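Local atomic coordinates of Phthiocerol/phenolphthiocerol synthesis polyketide synthase type I PpsC (Mycobacterium tuberculosis, PDB entry 5NJI), a protein that acts as a type I polyketide synthase, whose dehydratase domain, here holding a dodecenoyl-CoA, probably removes water from beta-hydroxyacyl intermediates of phthiocerol synthesis. Residues 228-231 / 232-236; 237-240 / 241-244; 299-302 / 303-307. The protein carries 1 engineered substitution. All coordinates share one frame; numbering follows the deposited sequence.

Contact 1 of 3, residues 228-231 / 232-236; sequences MMDI and ALQTL. With 8Z2 (~{S}-[2-[3-[[(2~{R})-4-[[[(2~{R},3~{S},4~{R},5~{R})-5-(6-aminopurin-9-yl)-4-oxidanyl-3-phosphonooxy-oxolan-2-yl]methoxy-oxidanyl-phosphoryl]oxy-oxidanyl-phosphoryl]oxy-3,3-dimethyl-2-oxidanyl-butanoyl]amino]propanoylamino]ethyl] (~{E})-dodec-2-enethioate), chain B.
The carboxylate of Asp230 and the side-chain amide of Gln234, one helical turn apart, meet with their planes 71° from each other. Asp230 OD2 is approached on its anti side, somewhat out of the carboxylate plane, by Gln234 NE2 at 3.0 Å, and the bond runs nearly in the amide's own plane. One face of that amide rests over the backbone, with Gln234 CD 3.7 Å from Ile231 CA. Outside the turn, NE2 also bonds to Phe191 O and OE1 to Tyr177 OH, so that both ends of the amide are held. Asp230 OD1 faces the acyl chain instead, 3.6 Å from CA5 of 8Z2. The pair has the DxxxQ spacing familiar from polyketide synthase dehydratases. Helix 226-234, the central helix of one half of the double-hotdog fold, packs on strands 205-209, 292-300 and 306-317 and lines the substrate tunnel. OD2 has a further, weak hydrogen bond with His187 NE2. Gln234 CG lies beside its backbone N (chi1 -70°), which lets the extended side chain run back along the helix. Backbone bonds such as Ala232 N to Met228 O, 2.9 Å, hold the turn. Thr235 OG1 donates to Ala232 O at 2.7 Å.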
loop_
_atom_site.group_PDB
_atom_site.type_symbol
_atom_site.label_atom_id
_atom_site.label_comp_id
_atom_site.label_asym_id
_atom_site.label_seq_id
_atom_site.Cartn_x
_atom_site.Cartn_y
_atom_site.Cartn_z
ATOM N N MET A 228 -0.731 -2.856 6.960
ATOM C CA MET A 228 -1.653 -1.808 7.434
ATOM C C MET A 228 -2.429 -0.744 6.338
ATOM O O MET A 228 -3.541 -0.570 6.235
ATOM C CB MET A 228 -1.137 -0.916 8.617
ATOM C CG MET A 228 -2.199 -0.176 9.361
ATOM S SD MET A 228 -2.990 -1.395 10.464
ATOM C CE MET A 228 -3.813 -0.450 11.683
ATOM N N MET A 229 -1.530 -0.367 5.428
ATOM C CA MET A 229 -1.957 0.377 4.268
ATOM C C MET A 229 -2.936 -0.524 3.447
ATOM O O MET A 229 -3.930 -0.087 3.046
ATOM C CB MET A 229 -0.840 0.874 3.333
ATOM C CG MET A 229 -1.355 1.591 2.115
ATOM S SD MET A 229 0.048 2.346 1.322
ATOM C CE MET A 229 -0.710 2.938 -0.148
ATOM N N ASP A 230 -2.582 -1.788 3.191
ATOM C CA ASP A 230 -3.494 -2.631 2.444
ATOM C C ASP A 230 -4.828 -2.778 3.167
ATOM O O ASP A 230 -5.883 -2.742 2.527
ATOM C CB ASP A 230 -2.880 -4.009 2.186
ATOM C CG ASP A 230 -3.705 -4.816 1.194
ATOM O OD1 ASP A 230 -3.599 -4.532 -0.023
ATOM O OD2 ASP A 230 -4.490 -5.698 1.621
ATOM N N ILE A 231 -4.796 -2.969 4.494
ATOM C CA ILE A 231 -6.026 -3.093 5.277
ATOM C C ILE A 231 -6.875 -1.846 5.113
ATOM O O ILE A 231 -8.090 -1.920 4.896
ATOM C CB ILE A 231 -5.691 -3.368 6.759
ATOM C CG1 ILE A 231 -5.147 -4.781 6.942
ATOM C CG2 ILE A 231 -6.932 -3.172 7.656
ATOM C CD1 ILE A 231 -4.348 -4.959 8.250
ATOM N N ALA A 232 -6.246 -0.677 5.166
ATOM C CA ALA A 232 -6.991 0.556 4.917
ATOM C C ALA A 232 -7.646 0.549 3.538
ATOM O O ALA A 232 -8.808 0.936 3.397
ATOM C CB ALA A 232 -6.075 1.768 5.062
ATOM N N LEU A 233 -6.927 0.100 2.505
ATOM C CA LEU A 233 -7.483 0.045 1.148
ATOM C C LEU A 233 -8.634 -0.945 1.021
ATOM O O LEU A 233 -9.531 -0.741 0.199
ATOM C CB LEU A 233 -6.393 -0.345 0.147
ATOM C CG LEU A 233 -5.195 0.594 0.023
ATOM C CD1 LEU A 233 -4.185 -0.013 -0.938
ATOM C CD2 LEU A 233 -5.643 1.978 -0.450
ATOM N N GLN A 234 -8.613 -2.031 1.800
ATOM C CA GLN A 234 -9.664 -3.033 1.731
ATOM C C GLN A 234 -11.027 -2.425 2.005
ATOM O O GLN A 234 -12.037 -2.966 1.551
ATOM C CB GLN A 234 -9.400 -4.140 2.738
ATOM C CG GLN A 234 -8.227 -5.035 2.424
ATOM C CD GLN A 234 -7.875 -5.895 3.614
ATOM O OE1 GLN A 234 -8.678 -6.068 4.520
ATOM N NE2 GLN A 234 -6.648 -6.415 3.638
ATOM N N THR A 235 -11.066 -1.316 2.744
ATOM C CA THR A 235 -12.326 -0.647 3.054
ATOM C C THR A 235 -13.072 -0.260 1.787
ATOM O O THR A 235 -14.305 -0.176 1.793
ATOM C CB THR A 235 -12.066 0.601 3.897
ATOM O OG1 THR A 235 -11.408 1.580 3.102
ATOM C CG2 THR A 235 -11.199 0.309 5.079
ATOM N N LEU A 236 -12.345 -0.012 0.695
ATOM C CA LEU A 236 -12.981 0.388 -0.552
ATOM C C LEU A 236 -13.878 -0.708 -1.093
ATOM O O LEU A 236 -14.825 -0.410 -1.827
ATOM C CB LEU A 236 -11.918 0.757 -1.581
ATOM C CG LEU A 236 -11.089 1.976 -1.188
ATOM C CD1 LEU A 236 -9.937 2.133 -2.177
ATOM C CD2 LEU A 236 -11.918 3.268 -1.112
HETATM C C2 8Z2 B . 4.694 4.545 -17.989
HETATM C C4 8Z2 B . 3.565 2.737 -18.958
HETATM C C5 8Z2 B . 4.601 2.514 -19.733
HETATM C C6 8Z2 B . 5.662 3.279 -19.679
HETATM C C8 8Z2 B . 3.156 1.053 -20.232
HETATM C C10 8Z2 B . -12.199 -3.500 -4.357
HETATM C C11 8Z2 B . -13.243 -2.616 -4.908
HETATM C C12 8Z2 B . -14.017 -3.319 -5.957
HETATM N N9 8Z2 B . 2.691 1.789 -19.227
HETATM N N7 8Z2 B . 4.351 1.473 -20.484
HETATM N N3 8Z2 B . 3.584 3.750 -18.073
HETATM N N1 8Z2 B . 5.743 4.302 -18.828
HETATM N N6 8Z2 B . 6.612 2.939 -20.513
HETATM C "C1'" 8Z2 B . 1.469 2.141 -18.250
HETATM C "C2'" 8Z2 B . 0.818 3.194 -19.063
HETATM O "O2'" 8Z2 B . 0.630 4.144 -18.023
HETATM C "C3'" 8Z2 B . -0.462 2.417 -19.670
HETATM O "O3'" 8Z2 B . -0.918 3.133 -20.854
HETATM C "C4'" 8Z2 B . -1.110 2.127 -18.158
HETATM O "O4'" 8Z2 B . 0.142 1.554 -17.556
HETATM C "C5'" 8Z2 B . -2.234 1.164 -17.808
HETATM O "O5'" 8Z2 B . -2.001 -0.167 -18.079
HETATM P P1 8Z2 B . -1.657 -0.766 -19.386
HETATM O O11 8Z2 B . -0.207 -0.648 -19.285
HETATM O O12 8Z2 B . -1.977 0.012 -20.610
HETATM O O6 8Z2 B . -2.164 -2.386 -19.557
HETATM P P2 8Z2 B . -1.088 -3.586 -19.465
HETATM O O21 8Z2 B . 0.415 -3.096 -19.606
HETATM O O22 8Z2 B . -1.077 -4.776 -20.214
HETATM O O7 8Z2 B . -1.499 -3.953 -17.927
HETATM C CPA 8Z2 B . -2.634 -3.512 -17.161
HETATM C CPB 8Z2 B . -2.442 -4.213 -15.789
HETATM C CP8 8Z2 B . -1.053 -3.799 -15.271
HETATM C CP7 8Z2 B . -3.490 -3.821 -14.797
HETATM C CP9 8Z2 B . -2.495 -5.720 -16.007
HETATM O OP3 8Z2 B . -1.087 -2.432 -15.158
HETATM C CP6 8Z2 B . -0.652 -4.428 -13.911
HETATM O OP2 8Z2 B . -0.567 -5.600 -13.835
HETATM N NP2 8Z2 B . -0.239 -3.615 -12.951
HETATM C CP5 8Z2 B . 0.240 -4.007 -11.644
HETATM C CP4 8Z2 B . -0.909 -3.996 -10.654
HETATM C CP3 8Z2 B . -0.359 -4.435 -9.278
HETATM O OP1 8Z2 B . 0.622 -5.092 -9.211
HETATM N NP1 8Z2 B . -1.022 -4.072 -8.207
HETATM C CP2 8Z2 B . -0.577 -4.385 -6.883
HETATM C CP1 8Z2 B . -0.852 -5.802 -6.524
HETATM S S 8Z2 B . -2.641 -6.112 -6.392
HETATM P P3 8Z2 B . 0.270 3.219 -22.151
HETATM O O31 8Z2 B . 0.884 1.645 -22.139
HETATM O O32 8Z2 B . 1.447 3.952 -21.926
HETATM O O33 8Z2 B . -0.149 3.508 -23.526
HETATM C CA1 8Z2 B . -2.984 -5.416 -5.070
HETATM C CA2 8Z2 B . -4.399 -5.533 -4.639
HETATM O OA1 8Z2 B . -2.270 -4.805 -4.341
HETATM C CA3 8Z2 B . -4.796 -4.836 -3.398
HETATM C CA4 8Z2 B . -6.213 -4.919 -3.003
HETATM C CA5 8Z2 B . -6.574 -3.981 -1.880
HETATM C CA6 8Z2 B . -8.060 -4.079 -1.573
HETATM C CA7 8Z2 B . -8.904 -3.319 -2.622
HETATM C CA8 8Z2 B . -10.354 -3.758 -2.638
HETATM C CA9 8Z2 B . -11.308 -2.799 -3.402
#

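Contact 2 of 3, residues 237-240 / 241-244; sequences GATR and TATD. With 8Z2 (~{S}-[2-[3-[[(2~{R})-4-[[[(2~{R},3~{S},4~{R},5~{R})-5-(6-aminopurin-9-yl)-4-oxidanyl-3-phosphonooxy-oxolan-2-yl]methoxy-oxidanyl-phosphoryl]oxy-oxidanyl-phosphoryl]oxy-3,3-dimethyl-2-oxidanyl-butanoyl]amino]propanoylamino]ethyl] (~{E})-dodec-2-enethioate), chain B.
The hydroxyl of Thr239 lies over the open N-terminal end of helix 240-246, where OG1 accepts from Ala242 N at 3.3 Å. A chi1 of 58° brings this oxygen within reach of the Ala242 N-H, which makes Thr239 the N-cap. The same oxygen is hydrogen-bonded to Leu236 O, so one hydroxyl ties the preceding 3-10 segment to the start of the new helix. Ala242 presents its methyl to the same corner: CB packs 3.5 Å from Thr239 OG1 and 3.4 Å from Gly237 O, a carbonyl that also binds Arg179 NH2. Two short helical pieces are thus joined through the N-cap of the second, and this junction borders the end of the bound acyl chain in the dehydratase. Here the last carbon of that chain, C12 of 8Z2, comes within 3.8 Å of Ala242 CB, while Gly237 N lies 3.7 Å from CA9. On another side of the turn, Thr243 points its hydroxyl back over the helix start. Its OG1 lies near both Thr239 O and Arg240 O, and a water 2.9 Å from both Thr243 OG1 and Ala238 O bridges the two. Arg240 and Asp244 run side by side in the same direction, their guanidinium and carboxylate planes 50° apart. They meet through the aliphatic stem, Arg240 CG to Asp244 OD2 at 3.8 Å. Their charged ends do not touch, with Arg240 NE 5.5 Å from Asp244 OD2. Thr241 OG1 is hydrogen-bonded to Leu286 O of strand 281-289.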
loop_
_atom_site.group_PDB
_atom_site.type_symbol
_atom_site.label_atom_id
_atom_site.label_comp_id
_atom_site.label_asym_id
_atom_site.label_seq_id
_atom_site.Cartn_x
_atom_site.Cartn_y
_atom_site.Cartn_z
ATOM N N GLY A 237 -13.634 -1.953 -0.688
ATOM C CA GLY A 237 -14.452 -3.081 -1.085
ATOM C C GLY A 237 -15.841 -3.079 -0.493
ATOM O O GLY A 237 -16.681 -3.871 -0.934
ATOM N N ALA A 238 -16.099 -2.232 0.493
ATOM C CA ALA A 238 -17.411 -2.167 1.125
ATOM C C ALA A 238 -18.209 -0.951 0.695
ATOM O O ALA A 238 -19.333 -0.773 1.170
ATOM C CB ALA A 238 -17.269 -2.176 2.646
ATOM N N THR A 239 -17.672 -0.116 -0.190
ATOM C CA THR A 239 -18.421 1.036 -0.673
ATOM C C THR A 239 -19.586 0.593 -1.557
ATOM O O THR A 239 -19.621 -0.518 -2.078
ATOM C CB THR A 239 -17.526 1.979 -1.473
ATOM O OG1 THR A 239 -16.948 1.258 -2.563
ATOM C CG2 THR A 239 -16.440 2.589 -0.572
ATOM N N ARG A 240 -20.546 1.503 -1.736
ATOM C CA ARG A 240 -21.665 1.209 -2.625
ATOM C C ARG A 240 -21.182 0.883 -4.032
ATOM O O ARG A 240 -21.676 -0.058 -4.661
ATOM C CB ARG A 240 -22.646 2.380 -2.659
ATOM C CG ARG A 240 -23.906 2.073 -3.483
ATOM C CD ARG A 240 -25.114 2.866 -3.008
ATOM N NE ARG A 240 -24.821 4.286 -2.855
ATOM C CZ ARG A 240 -25.744 5.229 -2.700
ATOM N NH1 ARG A 240 -27.031 4.913 -2.687
ATOM N NH2 ARG A 240 -25.377 6.495 -2.565
ATOM N N THR A 241 -20.217 1.648 -4.549
ATOM C CA THR A 241 -19.694 1.363 -5.878
ATOM C C THR A 241 -19.151 -0.057 -5.952
ATOM O O THR A 241 -19.380 -0.775 -6.933
ATOM C CB THR A 241 -18.607 2.380 -6.231
ATOM O OG1 THR A 241 -19.174 3.686 -6.240
ATOM C CG2 THR A 241 -18.009 2.107 -7.597
ATOM N N ALA A 242 -18.448 -0.490 -4.910
ATOM C CA ALA A 242 -17.855 -1.820 -4.927
ATOM C C ALA A 242 -18.911 -2.911 -4.844
ATOM O O ALA A 242 -18.807 -3.930 -5.532
ATOM C CB ALA A 242 -16.866 -1.972 -3.776
ATOM N N THR A 243 -19.901 -2.752 -3.969
ATOM C CA THR A 243 -20.883 -3.815 -3.809
ATOM C C THR A 243 -21.829 -3.868 -5.008
ATOM O O THR A 243 -22.271 -4.954 -5.400
ATOM C CB THR A 243 -21.635 -3.639 -2.484
ATOM O OG1 THR A 243 -22.228 -2.340 -2.419
ATOM C CG2 THR A 243 -20.677 -3.788 -1.299
ATOM N N ASP A 244 -22.109 -2.727 -5.638
ATOM C CA ASP A 244 -22.890 -2.751 -6.872
ATOM C C ASP A 244 -22.169 -3.545 -7.954
ATOM O O ASP A 244 -22.803 -4.267 -8.732
ATOM C CB ASP A 244 -23.176 -1.326 -7.356
ATOM C CG ASP A 244 -24.300 -0.643 -6.577
ATOM O OD1 ASP A 244 -24.889 -1.272 -5.671
ATOM O OD2 ASP A 244 -24.592 0.536 -6.877
HETATM C C2 8Z2 B . 4.694 4.545 -17.989
HETATM C C4 8Z2 B . 3.565 2.737 -18.958
HETATM C C5 8Z2 B . 4.601 2.514 -19.733
HETATM C C6 8Z2 B . 5.662 3.279 -19.679
HETATM C C8 8Z2 B . 3.156 1.053 -20.232
HETATM C C10 8Z2 B . -12.199 -3.500 -4.357
HETATM C C11 8Z2 B . -13.243 -2.616 -4.908
HETATM C C12 8Z2 B . -14.017 -3.319 -5.957
HETATM N N9 8Z2 B . 2.691 1.789 -19.227
HETATM N N7 8Z2 B . 4.351 1.473 -20.484
HETATM N N3 8Z2 B . 3.584 3.750 -18.073
HETATM N N1 8Z2 B . 5.743 4.302 -18.828
HETATM N N6 8Z2 B . 6.612 2.939 -20.513
HETATM C "C1'" 8Z2 B . 1.469 2.141 -18.250
HETATM C "C2'" 8Z2 B . 0.818 3.194 -19.063
HETATM O "O2'" 8Z2 B . 0.630 4.144 -18.023
HETATM C "C3'" 8Z2 B . -0.462 2.417 -19.670
HETATM O "O3'" 8Z2 B . -0.918 3.133 -20.854
HETATM C "C4'" 8Z2 B . -1.110 2.127 -18.158
HETATM O "O4'" 8Z2 B . 0.142 1.554 -17.556
HETATM C "C5'" 8Z2 B . -2.234 1.164 -17.808
HETATM O "O5'" 8Z2 B . -2.001 -0.167 -18.079
HETATM P P1 8Z2 B . -1.657 -0.766 -19.386
HETATM O O11 8Z2 B . -0.207 -0.648 -19.285
HETATM O O12 8Z2 B . -1.977 0.012 -20.610
HETATM O O6 8Z2 B . -2.164 -2.386 -19.557
HETATM P P2 8Z2 B . -1.088 -3.586 -19.465
HETATM O O21 8Z2 B . 0.415 -3.096 -19.606
HETATM O O22 8Z2 B . -1.077 -4.776 -20.214
HETATM O O7 8Z2 B . -1.499 -3.953 -17.927
HETATM C CPA 8Z2 B . -2.634 -3.512 -17.161
HETATM C CPB 8Z2 B . -2.442 -4.213 -15.789
HETATM C CP8 8Z2 B . -1.053 -3.799 -15.271
HETATM C CP7 8Z2 B . -3.490 -3.821 -14.797
HETATM C CP9 8Z2 B . -2.495 -5.720 -16.007
HETATM O OP3 8Z2 B . -1.087 -2.432 -15.158
HETATM C CP6 8Z2 B . -0.652 -4.428 -13.911
HETATM O OP2 8Z2 B . -0.567 -5.600 -13.835
HETATM N NP2 8Z2 B . -0.239 -3.615 -12.951
HETATM C CP5 8Z2 B . 0.240 -4.007 -11.644
HETATM C CP4 8Z2 B . -0.909 -3.996 -10.654
HETATM C CP3 8Z2 B . -0.359 -4.435 -9.278
HETATM O OP1 8Z2 B . 0.622 -5.092 -9.211
HETATM N NP1 8Z2 B . -1.022 -4.072 -8.207
HETATM C CP2 8Z2 B . -0.577 -4.385 -6.883
HETATM C CP1 8Z2 B . -0.852 -5.802 -6.524
HETATM S S 8Z2 B . -2.641 -6.112 -6.392
HETATM P P3 8Z2 B . 0.270 3.219 -22.151
HETATM O O31 8Z2 B . 0.884 1.645 -22.139
HETATM O O32 8Z2 B . 1.447 3.952 -21.926
HETATM O O33 8Z2 B . -0.149 3.508 -23.526
HETATM C CA1 8Z2 B . -2.984 -5.416 -5.070
HETATM C CA2 8Z2 B . -4.399 -5.533 -4.639
HETATM O OA1 8Z2 B . -2.270 -4.805 -4.341
HETATM C CA3 8Z2 B . -4.796 -4.836 -3.398
HETATM C CA4 8Z2 B . -6.213 -4.919 -3.003
HETATM C CA5 8Z2 B . -6.574 -3.981 -1.880
HETATM C CA6 8Z2 B . -8.060 -4.079 -1.573
HETATM C CA7 8Z2 B . -8.904 -3.319 -2.622
HETATM C CA8 8Z2 B . -10.354 -3.758 -2.638
HETATM C CA9 8Z2 B . -11.308 -2.799 -3.402
HETATM O O HOH W 1 -22.022 -1.073 0.229
#

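Contact 3 of 3, residues 299-302 / 303-307; sequences LTDA and NGQPL
Asp301 opens the turn of a beta hairpin between strands 292-300 and 306-317, and its side chain faces Gln305 and Leu307 across the bend. The turn is type I from Asp301 to Gly304, followed by a G1 bulge: Gly304 has a positive phi of 76°, and Asp301 N is bonded to Gln305 O. Starting from the backbone, Asp301 CB packs against Leu307 CD1 at 3.8 Å. A chi1 of 68° then folds CG back over its own backbone and swings the carboxylate over the turn, where CG meets Gln305 CB at 3.6 Å. OD1 takes two backbone N-H groups from opposite faces of the carboxylate, Asn303 N at 2.9 Å, which closes an Asx turn, and Gln305 N at 2.8 Å. Both donors come from well out of the carboxylate plane. The second oxygen, OD2, forms a salt bridge with Arg278 NH1, and a water links it to Asn303 OD1. The negative group is therefore shared between two backbone amides of the hairpin loop and Arg278, which probably favours its ionised form. Toward the strands, Thr300 and Pro306 form a non-hydrogen-bonded antiparallel pair, and Leu307 N binds Leu299 O at 2.7 Å. The exposed side chain of Gln305 bends at chi2, and its NE2 donates to Asn303 O at 3.1 Å from above the carbonyl plane.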
loop_
_atom_site.group_PDB
_atom_site.type_symbol
_atom_site.label_atom_id
_atom_site.label_comp_id
_atom_site.label_asym_id
_atom_site.label_seq_id
_atom_site.Cartn_x
_atom_site.Cartn_y
_atom_site.Cartn_z
ATOM N N LEU A 299 -6.883 6.928 7.240
ATOM C CA LEU A 299 -6.691 6.108 8.424
ATOM C C LEU A 299 -6.353 7.007 9.598
ATOM O O LEU A 299 -5.435 7.827 9.501
ATOM C CB LEU A 299 -5.551 5.106 8.207
ATOM C CG LEU A 299 -5.179 4.176 9.351
ATOM C CD1 LEU A 299 -6.217 3.082 9.496
ATOM C CD2 LEU A 299 -3.795 3.577 9.069
ATOM N N THR A 300 -7.101 6.859 10.697
ATOM C CA THR A 300 -6.926 7.670 11.898
ATOM C C THR A 300 -6.604 6.816 13.116
ATOM O O THR A 300 -6.977 5.644 13.196
ATOM C CB THR A 300 -8.203 8.461 12.188
ATOM O OG1 THR A 300 -9.324 7.584 12.085
ATOM C CG2 THR A 300 -8.361 9.587 11.203
ATOM N N ASP A 301 -5.955 7.439 14.101
ATOM C CA ASP A 301 -5.699 6.767 15.364
ATOM C C ASP A 301 -6.887 6.939 16.313
ATOM O O ASP A 301 -7.932 7.483 15.952
ATOM C CB ASP A 301 -4.384 7.241 15.990
ATOM C CG ASP A 301 -4.407 8.685 16.475
ATOM O OD1 ASP A 301 -5.489 9.314 16.609
ATOM O OD2 ASP A 301 -3.283 9.163 16.764
ATOM N N ALA A 302 -6.744 6.382 17.517
ATOM C CA ALA A 302 -7.842 6.353 18.474
ATOM C C ALA A 302 -8.256 7.741 18.928
ATOM O O ALA A 302 -9.354 7.882 19.474
ATOM C CB ALA A 302 -7.461 5.506 19.690
ATOM N N ASN A 303 -7.414 8.754 18.723
ATOM C CA ASN A 303 -7.746 10.138 19.051
ATOM C C ASN A 303 -8.150 10.951 17.828
ATOM O O ASN A 303 -8.143 12.191 17.873
ATOM C CB ASN A 303 -6.561 10.802 19.753
ATOM C CG ASN A 303 -6.214 10.129 21.047
ATOM O OD1 ASN A 303 -5.053 9.804 21.309
ATOM N ND2 ASN A 303 -7.224 9.909 21.873
ATOM N N GLY A 304 -8.506 10.289 16.730
ATOM C CA GLY A 304 -8.948 10.988 15.552
ATOM C C GLY A 304 -7.862 11.644 14.739
ATOM O O GLY A 304 -8.185 12.418 13.840
ATOM N N GLN A 305 -6.577 11.327 14.991
ATOM C CA GLN A 305 -5.501 11.965 14.232
ATOM C C GLN A 305 -5.262 11.214 12.922
ATOM O O GLN A 305 -5.083 9.992 12.942
ATOM C CB GLN A 305 -4.215 11.997 15.037
ATOM C CG GLN A 305 -4.352 12.658 16.405
ATOM C CD GLN A 305 -4.880 14.082 16.302
ATOM O OE1 GLN A 305 -4.212 14.980 15.769
ATOM N NE2 GLN A 305 -6.105 14.282 16.772
ATOM N N PRO A 306 -5.288 11.888 11.777
ATOM C CA PRO A 306 -4.963 11.203 10.516
ATOM C C PRO A 306 -3.521 10.731 10.513
ATOM O O PRO A 306 -2.597 11.485 10.817
ATOM C CB PRO A 306 -5.216 12.276 9.450
ATOM C CG PRO A 306 -6.110 13.271 10.105
ATOM C CD PRO A 306 -5.749 13.267 11.546
ATOM N N LEU A 307 -3.341 9.461 10.177
ATOM C CA LEU A 307 -2.028 8.861 10.075
ATOM C C LEU A 307 -1.632 8.620 8.637
ATOM O O LEU A 307 -0.456 8.727 8.294
ATOM C CB LEU A 307 -2.002 7.516 10.815
ATOM C CG LEU A 307 -2.404 7.544 12.286
ATOM C CD1 LEU A 307 -2.502 6.121 12.826
ATOM C CD2 LEU A 307 -1.389 8.346 13.073
HETATM O O HOH W 2 -3.019 10.293 19.209
#

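In the fold
Contact 1 is fully buried, whereas contacts 2 and 3 are only partly so, each about 14 Å from contact 1, centre to centre. Contacts 1 and 2 belong to consecutive helices and border the same acyl chain; they touch where Leu236 O meets Ala242 CB. Contact 3 lies on the turn of a strand hairpin, yet it too reaches the first helix, where Met228, in the conformer given, packs on Leu299. Contacts 2 and 3 stay apart, their nearest atoms about 13 Å from each other. In the core, an acid pairs with a side-chain amide beside the ligand. Nearer the surface, a hydroxyl caps a helix in one contact, and in the other a carboxylate gathers backbone amides.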